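Local coordinates for protein putative L-alanine-DL-glutamate epimerase (Burkholderia xenovorans LB400, PDB 3SN4) that probably acts as a metal-dependent racemase or epimerase of the mandelate racemase/muconate lactonizing enzyme family and here binds magnesium and 2-oxoglutarate, at residues 122-127 with 161-166; 215-220 with 240-245; 266-271 with 284-289. All blocks are in the same frame, centred on the assembly; numbering follows the deposited sequence.

Interaction 1. Residues 122-127 with 161-166. With AKG (2-oxoglutaric acid), chain C.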
loop_
_atom_site.group_PDB
_atom_site.type_symbol
_atom_site.label_atom_id
_atom_site.label_comp_id
_atom_site.label_asym_id
_atom_site.label_seq_id
_atom_site.Cartn_x
_atom_site.Cartn_y
_atom_site.Cartn_z
ATOM N N TYR A 122 28.572 20.734 -15.947
ATOM C CA TYR A 122 27.828 21.394 -17.008
ATOM C C TYR A 122 27.828 22.906 -16.805
ATOM O O TYR A 122 27.831 23.401 -15.676
ATOM C CB TYR A 122 26.412 20.876 -17.132
ATOM C CG TYR A 122 25.494 21.138 -15.981
ATOM C CD1 TYR A 122 24.602 22.215 -16.000
ATOM C CD2 TYR A 122 25.448 20.266 -14.894
ATOM C CE1 TYR A 122 23.702 22.428 -14.942
ATOM C CE2 TYR A 122 24.557 20.481 -13.831
ATOM C CZ TYR A 122 23.690 21.547 -13.879
ATOM O OH TYR A 122 22.842 21.732 -12.840
ATOM N N TRP A 123 27.811 23.612 -17.922
ATOM C CA TRP A 123 27.765 25.070 -17.937
ATOM C C TRP A 123 26.317 25.470 -17.787
ATOM O O TRP A 123 25.512 25.320 -18.715
ATOM C CB TRP A 123 28.347 25.590 -19.241
ATOM C CG TRP A 123 28.240 27.085 -19.479
ATOM C CD1 TRP A 123 27.476 27.986 -18.807
ATOM C CD2 TRP A 123 28.879 27.811 -20.534
ATOM N NE1 TRP A 123 27.621 29.240 -19.354
ATOM C CE2 TRP A 123 28.472 29.156 -20.423
ATOM C CE3 TRP A 123 29.763 27.453 -21.556
ATOM C CZ2 TRP A 123 28.919 30.152 -21.304
ATOM C CZ3 TRP A 123 30.215 28.440 -22.427
ATOM C CH2 TRP A 123 29.796 29.775 -22.293
ATOM N N SER A 124 25.997 25.944 -16.592
ATOM C CA SER A 124 24.629 26.190 -16.209
ATOM C C SER A 124 24.222 27.580 -16.594
ATOM O O SER A 124 25.080 28.430 -16.879
ATOM C CB SER A 124 24.459 25.999 -14.704
ATOM O OG SER A 124 23.086 26.012 -14.415
ATOM N N HIS A 125 22.902 27.805 -16.622
ATOM C CA HIS A 125 22.312 29.086 -17.034
ATOM C C HIS A 125 22.899 29.564 -18.355
ATOM O O HIS A 125 23.341 30.706 -18.480
ATOM C CB HIS A 125 22.522 30.134 -15.935
ATOM C CG HIS A 125 21.853 29.766 -14.660
ATOM N ND1 HIS A 125 22.522 29.172 -13.614
ATOM C CD2 HIS A 125 20.551 29.832 -14.293
ATOM C CE1 HIS A 125 21.665 28.911 -12.644
ATOM N NE2 HIS A 125 20.465 29.304 -13.030
ATOM N N CYS A 126 22.896 28.657 -19.327
ATOM C CA CYS A 126 23.488 28.880 -20.618
ATOM C C CYS A 126 22.407 28.629 -21.678
ATOM O O CYS A 126 22.090 27.457 -21.965
ATOM C CB CYS A 126 24.653 27.901 -20.786
ATOM S SG CYS A 126 25.401 27.828 -22.449
ATOM N N PRO A 127 21.857 29.700 -22.298
ATOM C CA PRO A 127 22.244 31.121 -22.273
ATOM C C PRO A 127 21.467 31.997 -21.290
ATOM O O PRO A 127 21.437 33.211 -21.453
ATOM C CB PRO A 127 21.960 31.568 -23.704
ATOM C CG PRO A 127 20.856 30.642 -24.195
ATOM C CD PRO A 127 20.737 29.486 -23.229
ATOM N N ALA A 161 28.376 19.611 -21.511
ATOM C CA ALA A 161 26.953 19.757 -21.210
ATOM C C ALA A 161 26.623 21.209 -20.896
ATOM O O ALA A 161 27.470 21.941 -20.415
ATOM C CB ALA A 161 26.557 18.844 -20.023
ATOM N N ILE A 162 25.389 21.612 -21.199
ATOM C CA ILE A 162 24.890 22.960 -20.933
ATOM C C ILE A 162 23.451 22.858 -20.394
ATOM O O ILE A 162 22.743 21.896 -20.705
ATOM C CB ILE A 162 24.924 23.865 -22.209
ATOM C CG1 ILE A 162 23.961 23.372 -23.281
ATOM C CG2 ILE A 162 26.344 23.978 -22.769
ATOM C CD1 ILE A 162 23.999 24.207 -24.547
ATOM N N LYS A 163 23.041 23.830 -19.576
ATOM C CA LYS A 163 21.666 23.865 -19.044
ATOM C C LYS A 163 20.990 25.195 -19.321
ATOM O O LYS A 163 21.537 26.254 -18.989
ATOM C CB LYS A 163 21.626 23.586 -17.540
ATOM C CG LYS A 163 20.213 23.277 -17.043
ATOM C CD LYS A 163 20.155 22.696 -15.631
ATOM C CE LYS A 163 20.257 23.794 -14.551
ATOM N NZ LYS A 163 20.501 23.228 -13.185
ATOM N N THR A 164 19.782 25.130 -19.879
ATOM C CA THR A 164 18.975 26.308 -20.174
ATOM C C THR A 164 17.667 26.256 -19.406
ATOM O O THR A 164 17.376 25.274 -18.700
ATOM C CB THR A 164 18.697 26.408 -21.674
ATOM O OG1 THR A 164 18.161 27.705 -21.990
ATOM C CG2 THR A 164 17.758 25.292 -22.134
ATOM N N ASN A 165 16.897 27.327 -19.523
ATOM C CA ASN A 165 15.611 27.473 -18.831
ATOM C C ASN A 165 14.506 27.749 -19.863
ATOM O O ASN A 165 14.610 27.258 -20.968
ATOM C CB ASN A 165 15.708 28.555 -17.760
ATOM C CG ASN A 165 16.810 28.282 -16.782
ATOM O OD1 ASN A 165 17.989 28.534 -17.072
ATOM N ND2 ASN A 165 16.448 27.780 -15.600
ATOM N N ILE A 166 13.448 28.480 -19.507
ATOM C CA ILE A 166 12.321 28.703 -20.405
ATOM C C ILE A 166 12.320 30.163 -20.832
ATOM O O ILE A 166 12.418 31.055 -19.976
ATOM C CB ILE A 166 10.953 28.366 -19.729
ATOM C CG1 ILE A 166 10.996 27.019 -18.971
ATOM C CG2 ILE A 166 9.845 28.336 -20.768
ATOM C CD1 ILE A 166 9.851 26.834 -17.917
HETATM C C1 AKG C . 19.675 25.905 -10.714
HETATM O O1 AKG C . 20.822 26.428 -10.615
HETATM O O2 AKG C . 19.540 24.718 -11.152
HETATM C C2 AKG C . 18.463 26.656 -10.287
HETATM O O5 AKG C . 17.341 26.219 -10.530
HETATM C C3 AKG C . 18.514 27.928 -9.473
HETATM C C4 AKG C . 18.421 29.285 -10.194
HETATM C C5 AKG C . 17.297 29.597 -11.167
HETATM O O3 AKG C . 17.367 29.079 -12.308
HETATM O O4 AKG C . 16.381 30.404 -10.829
HETATM O O HOH W 1 20.116 26.826 -16.137
#

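Interaction 2. Residues 215-220 with 240-245. With MG (magnesium ion), chain B; AKG (2-oxoglutaric acid), chain C.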
loop_
_atom_site.group_PDB
_atom_site.type_symbol
_atom_site.label_atom_id
_atom_site.label_comp_id
_atom_site.label_asym_id
_atom_site.label_seq_id
_atom_site.Cartn_x
_atom_site.Cartn_y
_atom_site.Cartn_z
ATOM N N GLU A 215 25.762 17.649 -24.265
ATOM C CA GLU A 215 24.511 17.275 -23.626
ATOM C C GLU A 215 23.738 18.528 -23.276
ATOM O O GLU A 215 24.332 19.530 -22.895
ATOM C CB GLU A 215 24.758 16.432 -22.379
ATOM C CG GLU A 215 25.438 15.096 -22.617
ATOM C CD GLU A 215 24.499 13.978 -23.031
ATOM O OE1 GLU A 215 23.253 14.091 -22.868
ATOM O OE2 GLU A 215 25.029 12.955 -23.522
ATOM N N ILE A 216 22.408 18.461 -23.383
ATOM C CA ILE A 216 21.555 19.582 -23.069
ATOM C C ILE A 216 20.632 19.217 -21.921
ATOM O O ILE A 216 19.910 18.208 -21.987
ATOM C CB ILE A 216 20.717 20.000 -24.281
ATOM C CG1 ILE A 216 21.623 20.443 -25.448
ATOM C CG2 ILE A 216 19.745 21.101 -23.914
ATOM C CD1 ILE A 216 20.819 20.867 -26.696
ATOM N N LEU A 217 20.697 20.032 -20.878
ATOM C CA LEU A 217 19.865 19.911 -19.716
ATOM C C LEU A 217 18.796 21.006 -19.801
ATOM O O LEU A 217 19.066 22.095 -20.299
ATOM C CB LEU A 217 20.699 20.088 -18.444
ATOM C CG LEU A 217 21.654 18.940 -18.061
ATOM C CD1 LEU A 217 22.819 18.820 -19.044
ATOM C CD2 LEU A 217 22.179 19.098 -16.642
ATOM N N LEU A 218 17.595 20.715 -19.298
ATOM C CA LEU A 218 16.518 21.697 -19.246
ATOM C C LEU A 218 16.030 21.817 -17.811
ATOM O O LEU A 218 15.689 20.807 -17.177
ATOM C CB LEU A 218 15.382 21.286 -20.173
ATOM C CG LEU A 218 14.122 22.158 -20.283
ATOM C CD1 LEU A 218 14.400 23.589 -20.806
ATOM C CD2 LEU A 218 13.115 21.441 -21.152
ATOM N N ASP A 219 15.991 23.054 -17.308
ATOM C CA ASP A 219 15.455 23.337 -15.972
ATOM C C ASP A 219 14.147 24.083 -16.111
ATOM O O ASP A 219 14.092 25.159 -16.721
ATOM C CB ASP A 219 16.464 24.129 -15.149
ATOM C CG ASP A 219 16.156 24.145 -13.651
ATOM O OD1 ASP A 219 15.021 23.828 -13.207
ATOM O OD2 ASP A 219 17.082 24.520 -12.897
ATOM N N LEU A 220 13.092 23.477 -15.557
ATOM C CA LEU A 220 11.746 24.051 -15.521
ATOM C C LEU A 220 11.385 24.627 -14.144
ATOM O O LEU A 220 10.309 25.214 -13.977
ATOM C CB LEU A 220 10.732 22.980 -15.944
ATOM C CG LEU A 220 11.002 22.296 -17.315
ATOM C CD1 LEU A 220 10.017 21.098 -17.528
ATOM C CD2 LEU A 220 10.905 23.310 -18.444
ATOM N N ASP A 240 16.768 14.960 -27.337
ATOM C CA ASP A 240 17.726 14.214 -26.524
ATOM C C ASP A 240 18.168 15.102 -25.365
ATOM O O ASP A 240 19.021 15.967 -25.522
ATOM C CB ASP A 240 18.933 13.776 -27.365
ATOM C CG ASP A 240 19.998 13.080 -26.537
ATOM O OD1 ASP A 240 19.642 12.418 -25.524
ATOM O OD2 ASP A 240 21.191 13.195 -26.911
ATOM N N LEU A 241 17.554 14.899 -24.210
ATOM C CA LEU A 241 17.835 15.713 -23.026
ATOM C C LEU A 241 18.537 14.878 -21.945
ATOM O O LEU A 241 18.086 13.775 -21.629
ATOM C CB LEU A 241 16.531 16.338 -22.518
ATOM C CG LEU A 241 15.815 17.217 -23.565
ATOM C CD1 LEU A 241 14.407 17.670 -23.134
ATOM C CD2 LEU A 241 16.694 18.412 -23.852
ATOM N N PHE A 242 19.658 15.397 -21.429
ATOM C CA PHE A 242 20.446 14.787 -20.342
ATOM C C PHE A 242 19.586 14.655 -19.067
ATOM O O PHE A 242 19.569 13.599 -18.422
ATOM C CB PHE A 242 21.696 15.658 -20.119
ATOM C CG PHE A 242 22.639 15.179 -19.053
ATOM C CD1 PHE A 242 23.783 14.480 -19.380
ATOM C CD2 PHE A 242 22.429 15.499 -17.727
ATOM C CE1 PHE A 242 24.694 14.069 -18.388
ATOM C CE2 PHE A 242 23.325 15.093 -16.735
ATOM C CZ PHE A 242 24.461 14.404 -17.060
ATOM N N TRP A 243 18.890 15.730 -18.715
ATOM C CA TRP A 243 17.803 15.675 -17.749
ATOM C C TRP A 243 16.843 16.819 -17.932
ATOM O O TRP A 243 17.172 17.805 -18.591
ATOM C CB TRP A 243 18.293 15.582 -16.300
ATOM C CG TRP A 243 18.789 16.823 -15.623
ATOM C CD1 TRP A 243 18.264 18.081 -15.675
ATOM C CD2 TRP A 243 19.883 16.888 -14.711
ATOM N NE1 TRP A 243 18.994 18.938 -14.881
ATOM C CE2 TRP A 243 19.983 18.217 -14.265
ATOM C CE3 TRP A 243 20.807 15.950 -14.246
ATOM C CZ2 TRP A 243 20.969 18.632 -13.385
ATOM C CZ3 TRP A 243 21.787 16.366 -13.370
ATOM C CH2 TRP A 243 21.850 17.695 -12.941
ATOM N N VAL A 244 15.648 16.653 -17.361
ATOM C CA VAL A 244 14.692 17.734 -17.181
ATOM C C VAL A 244 14.494 17.911 -15.683
ATOM O O VAL A 244 14.170 16.962 -14.962
ATOM C CB VAL A 244 13.356 17.462 -17.843
ATOM C CG1 VAL A 244 12.419 18.672 -17.689
ATOM C CG2 VAL A 244 13.526 17.124 -19.339
ATOM N N GLU A 245 14.718 19.136 -15.236
ATOM C CA GLU A 245 14.764 19.482 -13.842
ATOM C C GLU A 245 13.459 20.140 -13.477
ATOM O O GLU A 245 13.007 21.079 -14.146
ATOM C CB GLU A 245 15.932 20.425 -13.626
ATOM C CG GLU A 245 16.378 20.669 -12.189
ATOM C CD GLU A 245 17.737 21.391 -12.159
ATOM O OE1 GLU A 245 17.981 22.136 -11.212
ATOM O OE2 GLU A 245 18.552 21.228 -13.095
HETATM MG MG MG B . 17.376 24.117 -10.843
HETATM C C1 AKG C . 19.675 25.905 -10.714
HETATM O O1 AKG C . 20.822 26.428 -10.615
HETATM O O2 AKG C . 19.540 24.718 -11.152
HETATM C C2 AKG C . 18.463 26.656 -10.287
HETATM O O5 AKG C . 17.341 26.219 -10.530
HETATM C C3 AKG C . 18.514 27.928 -9.473
HETATM C C4 AKG C . 18.421 29.285 -10.194
HETATM C C5 AKG C . 17.297 29.597 -11.167
HETATM O O3 AKG C . 17.367 29.079 -12.308
HETATM O O4 AKG C . 16.381 30.404 -10.829
HETATM O O HOH W 2 21.446 16.078 -24.590
HETATM O O HOH W 3 21.215 12.835 -23.392
HETATM O O HOH W 4 15.394 23.722 -10.555
#

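Interaction 3. Residues 266-271 with 284-289. With NA (sodium ion), chain E; MG (magnesium ion), chain B; AKG (2-oxoglutaric acid), chain C.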
loop_
_atom_site.group_PDB
_atom_site.type_symbol
_atom_site.label_atom_id
_atom_site.label_comp_id
_atom_site.label_asym_id
_atom_site.label_seq_id
_atom_site.Cartn_x
_atom_site.Cartn_y
_atom_site.Cartn_z
ATOM N N SER A 266 15.401 15.248 -12.823
ATOM C CA SER A 266 16.075 15.671 -11.620
ATOM C C SER A 266 15.229 16.657 -10.804
ATOM O O SER A 266 14.376 17.372 -11.332
ATOM C CB SER A 266 17.423 16.299 -11.984
ATOM O OG SER A 266 17.264 17.476 -12.731
ATOM N N SER A 267 15.484 16.698 -9.509
ATOM C CA SER A 267 14.767 17.604 -8.603
ATOM C C SER A 267 15.519 17.650 -7.283
ATOM O O SER A 267 16.603 17.088 -7.173
ATOM C CB SER A 267 13.325 17.104 -8.357
ATOM O OG SER A 267 12.514 18.066 -7.664
ATOM N N CYS A 268 14.902 18.327 -6.304
ATOM C CA CYS A 268 15.289 18.342 -4.886
ATOM C C CYS A 268 16.229 19.464 -4.428
ATOM O O CYS A 268 16.616 19.461 -3.265
ATOM C CB CYS A 268 15.893 17.030 -4.450
ATOM S SG CYS A 268 14.907 15.556 -4.891
ATOM N N GLU A 269 16.588 20.397 -5.306
ATOM C CA GLU A 269 17.591 21.419 -4.978
ATOM C C GLU A 269 17.205 22.292 -3.797
ATOM O O GLU A 269 18.059 22.957 -3.190
ATOM C CB GLU A 269 17.916 22.308 -6.198
ATOM C CG GLU A 269 16.890 23.397 -6.509
ATOM C CD GLU A 269 17.130 24.124 -7.833
ATOM O OE1 GLU A 269 16.648 25.277 -7.951
ATOM O OE2 GLU A 269 17.778 23.565 -8.756
ATOM N N THR A 270 15.913 22.358 -3.495
ATOM C CA THR A 270 15.458 23.217 -2.411
ATOM C C THR A 270 15.193 22.457 -1.131
ATOM O O THR A 270 14.693 23.046 -0.187
ATOM C CB THR A 270 14.162 24.037 -2.803
ATOM O OG1 THR A 270 13.058 23.154 -3.008
ATOM C CG2 THR A 270 14.401 24.887 -4.053
ATOM N N LEU A 271 15.529 21.175 -1.068
ATOM C CA LEU A 271 15.146 20.358 0.063
ATOM C C LEU A 271 16.240 20.256 1.108
ATOM O O LEU A 271 17.441 20.311 0.778
ATOM C CB LEU A 271 14.795 18.962 -0.415
ATOM C CG LEU A 271 13.663 18.829 -1.415
ATOM C CD1 LEU A 271 13.384 17.332 -1.624
ATOM C CD2 LEU A 271 12.421 19.560 -0.942
ATOM N N ASN A 284 9.552 7.122 -5.961
ATOM C CA ASN A 284 10.217 6.957 -7.284
ATOM C C ASN A 284 10.171 8.222 -8.121
ATOM O O ASN A 284 9.990 8.165 -9.356
ATOM C CB ASN A 284 9.573 5.844 -8.122
ATOM C CG ASN A 284 9.877 4.491 -7.610
ATOM O OD1 ASN A 284 11.005 4.214 -7.222
ATOM N ND2 ASN A 284 8.867 3.598 -7.631
ATOM N N ALA A 285 10.370 9.365 -7.473
ATOM C CA ALA A 285 10.078 10.626 -8.132
ATOM C C ALA A 285 11.226 11.128 -9.001
ATOM O O ALA A 285 10.997 11.958 -9.884
ATOM C CB ALA A 285 9.654 11.708 -7.091
ATOM N N VAL A 286 12.450 10.645 -8.770
ATOM C CA VAL A 286 13.623 11.211 -9.472
ATOM C C VAL A 286 14.624 10.187 -10.019
ATOM O O VAL A 286 14.863 9.110 -9.443
ATOM C CB VAL A 286 14.415 12.233 -8.589
ATOM C CG1 VAL A 286 13.557 13.465 -8.209
ATOM C CG2 VAL A 286 15.050 11.568 -7.357
ATOM N N ASP A 287 15.232 10.571 -11.138
ATOM C CA ASP A 287 16.435 9.905 -11.642
ATOM C C ASP A 287 17.671 10.417 -10.907
ATOM O O ASP A 287 18.548 9.625 -10.526
ATOM C CB ASP A 287 16.583 10.147 -13.154
ATOM C CG ASP A 287 15.561 9.386 -13.973
ATOM O OD1 ASP A 287 15.841 8.243 -14.317
ATOM O OD2 ASP A 287 14.466 9.913 -14.289
ATOM N N VAL A 288 17.771 11.747 -10.769
ATOM C CA VAL A 288 18.878 12.416 -10.100
ATOM C C VAL A 288 18.415 13.357 -8.978
ATOM O O VAL A 288 17.505 14.137 -9.187
ATOM C CB VAL A 288 19.652 13.246 -11.133
ATOM C CG1 VAL A 288 20.758 14.010 -10.474
ATOM C CG2 VAL A 288 20.196 12.320 -12.245
ATOM N N ALA A 289 19.051 13.278 -7.809
ATOM C CA ALA A 289 18.792 14.179 -6.701
ATOM C C ALA A 289 19.810 15.304 -6.690
ATOM O O ALA A 289 21.026 15.076 -6.564
ATOM C CB ALA A 289 18.807 13.449 -5.350
HETATM NA NA NA E . 12.225 24.084 0.426
HETATM MG MG MG B . 17.376 24.117 -10.843
HETATM C C1 AKG C . 19.675 25.905 -10.714
HETATM O O1 AKG C . 20.822 26.428 -10.615
HETATM O O2 AKG C . 19.540 24.718 -11.152
HETATM C C2 AKG C . 18.463 26.656 -10.287
HETATM O O5 AKG C . 17.341 26.219 -10.530
HETATM C C3 AKG C . 18.514 27.928 -9.473
HETATM C C4 AKG C . 18.421 29.285 -10.194
HETATM C C5 AKG C . 17.297 29.597 -11.167
HETATM O O3 AKG C . 17.367 29.079 -12.308
HETATM O O4 AKG C . 16.381 30.404 -10.829
HETATM O O HOH W 4 15.394 23.722 -10.555
HETATM O O HOH W 5 12.168 25.270 2.607
HETATM O O HOH W 6 11.217 22.044 1.635
#

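Interaction 1. Residues 122-127 with 161-166
Y122 rests its CB on the CB of A161 at 3.5 Å, where strand 118-123 meets strand 161-168 as the first two strands of the modified TIM barrel typical of the enolase superfamily. With CG lodged between the backbone N and the carbonyl carbon (chi1 66°), its ring slants across the aliphatic part of K163 and carries the hydroxyl as far as the amine. There K163 NZ donates to Y122 OH at 2.8 Å. The same nitrogen grips AKG O2 at 2.7 Å and forms a salt bridge with E245, so three oxygens fix the lysine head, which the bend at chi3 (81°) turns into the pocket. W123 supplies the strand pairing, its N bonding to A161 O and its O receiving K163 N, while its indole leads away and NE1 finds D347. S124 sets OG alongside K163 CE and hydrogen-bonds E343. H125 has positive phi, and its imidazole, held through ND1 by D345, donates from NE2 to AKG O3 at 3.2 Å, with the oxygen near the ring plane. Water 1, over one face of this ring, accepts from H125 N and lies within hydrogen-bonding distance of N165 OD1, which also pairs with T128. N165 ND2 hydrogen-bonds N221 and lies near the distal carboxylate of the ligand. C126 then returns to the second strand, its N donating to K163 O at 2.8 Å in a nearly straight bond (173°). Its SG stands 3.8 Å above the plane of the W123 indole, over the centre, and also touches I162 CG2. A cis peptide introduces P127, whose CD lies 3.4 Å from T164 OG1, a hydroxyl hydrogen-bonded to H202 NE2.

Interaction 2. Residues 215-220 with 240-245
Two carboxylates lie stacked with their planes only 27° apart: D219 OD2 and E245 OE1 approach to 3.1 Å, a like-charge encounter that makes sense because both bind one magnesium ion. Each of D219 OD2 and E245 OE1 is 2.1 Å from the metal. AKG O2 and O5, water 4 and E269 OE2 complete six ligands, the 2-oxoglutarate chelating through its carboxylate and keto oxygens. D219 reaches the ion with CG anti to its backbone N (chi1 -165°), and its other oxygen, OD1, accepts from N221 N and lies close to water 4. The glutamate is steadied from behind: W243 NE1 donates to E245 OE2, the oxygen that also holds K163, at 2.9 Å on the anti side of the carboxylate, in a bent bond (135°). L217 lies beneath this second shell, laying CD2 over the face of the W243 six-membered ring, 3.6 Å from its centroid, as a CH-pi contact. The other methyl, L217 CD1, packs 3.5 Å from F242 CB. E215 OE1 meets the edge of the F242 ring, which also has a cation-pi contact with K231 of a neighbouring subunit. Water 2 accepts from I216 N and lies within reach of both D240 O and E215 OE1 at this outer end of the pairing. L218 and V244 point to the sheet face lacking the metal, and V244 CG1 presses tightly on L220 CD1 (3.4 Å). Between the backbones, L218 N and L220 N donate to W243 O and E245 O, while F242 N and E245 N donate to I216 O and L218 O. These neighbouring parallel strands, joined through helix 226-235, form a beta-alpha-beta unit of the barrel, with acidic ligands at successive strand ends as in the metal site of the enolase superfamily.

Interaction 3. Residues 266-271 with 284-289
S266 and V288 face each other as a parallel bridge, followed by S267 with A289, and the backbones share one hydrogen bond, from S267 N to V288 O at 3.3 Å, assisted by a CA-H contact of 3.2 Å from S266 CA to the same V288 O. The side chains of the first pair meet CB to CB at 3.9 Å, on the face that also carries W243 and E245. On the other face S267 and A289 project, and V286 fills in from the loop before the second strand. V286 CG1, anti to its own carbonyl carbon (chi1 -62°), lies 3.6 Å from S267 CB and 4.1 Å from C268 SG, joining the last strand residue to the first of the turn. The hydroxyl of S267 turns to I246 O. L254, from helix 251-259, packs on S267 and V286, while F277 of helix 273-282 packs on C268. C268 has positive phi and opens a type I turn closed by L271 N donating to C268 O. This turn carries the polar groups off the paired strands. E269, with CG between backbone N and carbonyl carbon (chi1 79°) and the chain extended beyond, sends OE2 to magnesium at 2.2 Å. Its partner oxygen, E269 OE1, lies 2.8 Å from the keto oxygen O5 of 2-oxoglutarate. Next along, T270 O binds sodium at 2.8 Å beside waters 5 and 6, Y249 OH and P78 O of a neighbouring subunit. The strand pairing is thus packing and one backbone bond, and the metal ligands come from the turn that follows. E269 is the third protein carboxylate on the magnesium; together they would probably more than balance its formal charge, and the ion in turn would polarise the keto acid, consistent with stabilisation of an enolate-like intermediate in this superfamily.

Overall arrangement
From the N terminus the three contacts follow one another in series, neither nested nor crossed. Interaction 1 closes a 33-residue loop containing helices 128-132 and 144-156 and brings the first barrel strand to the second. Interaction 2 closes the loop through helix 226-235, and interaction 3 that through helix 273-282. Strand 161-168 adjoins strand 215-219, bonding I162 O to L217 N. In the same way strand 243-245 adjoins strand 265-267 through V244 O and S266 N. The contacts thus run round the barrel as a continuous wall. Interactions 2 and 3 share the magnesium and water 4, and all three reach the bound 2-oxoglutarate.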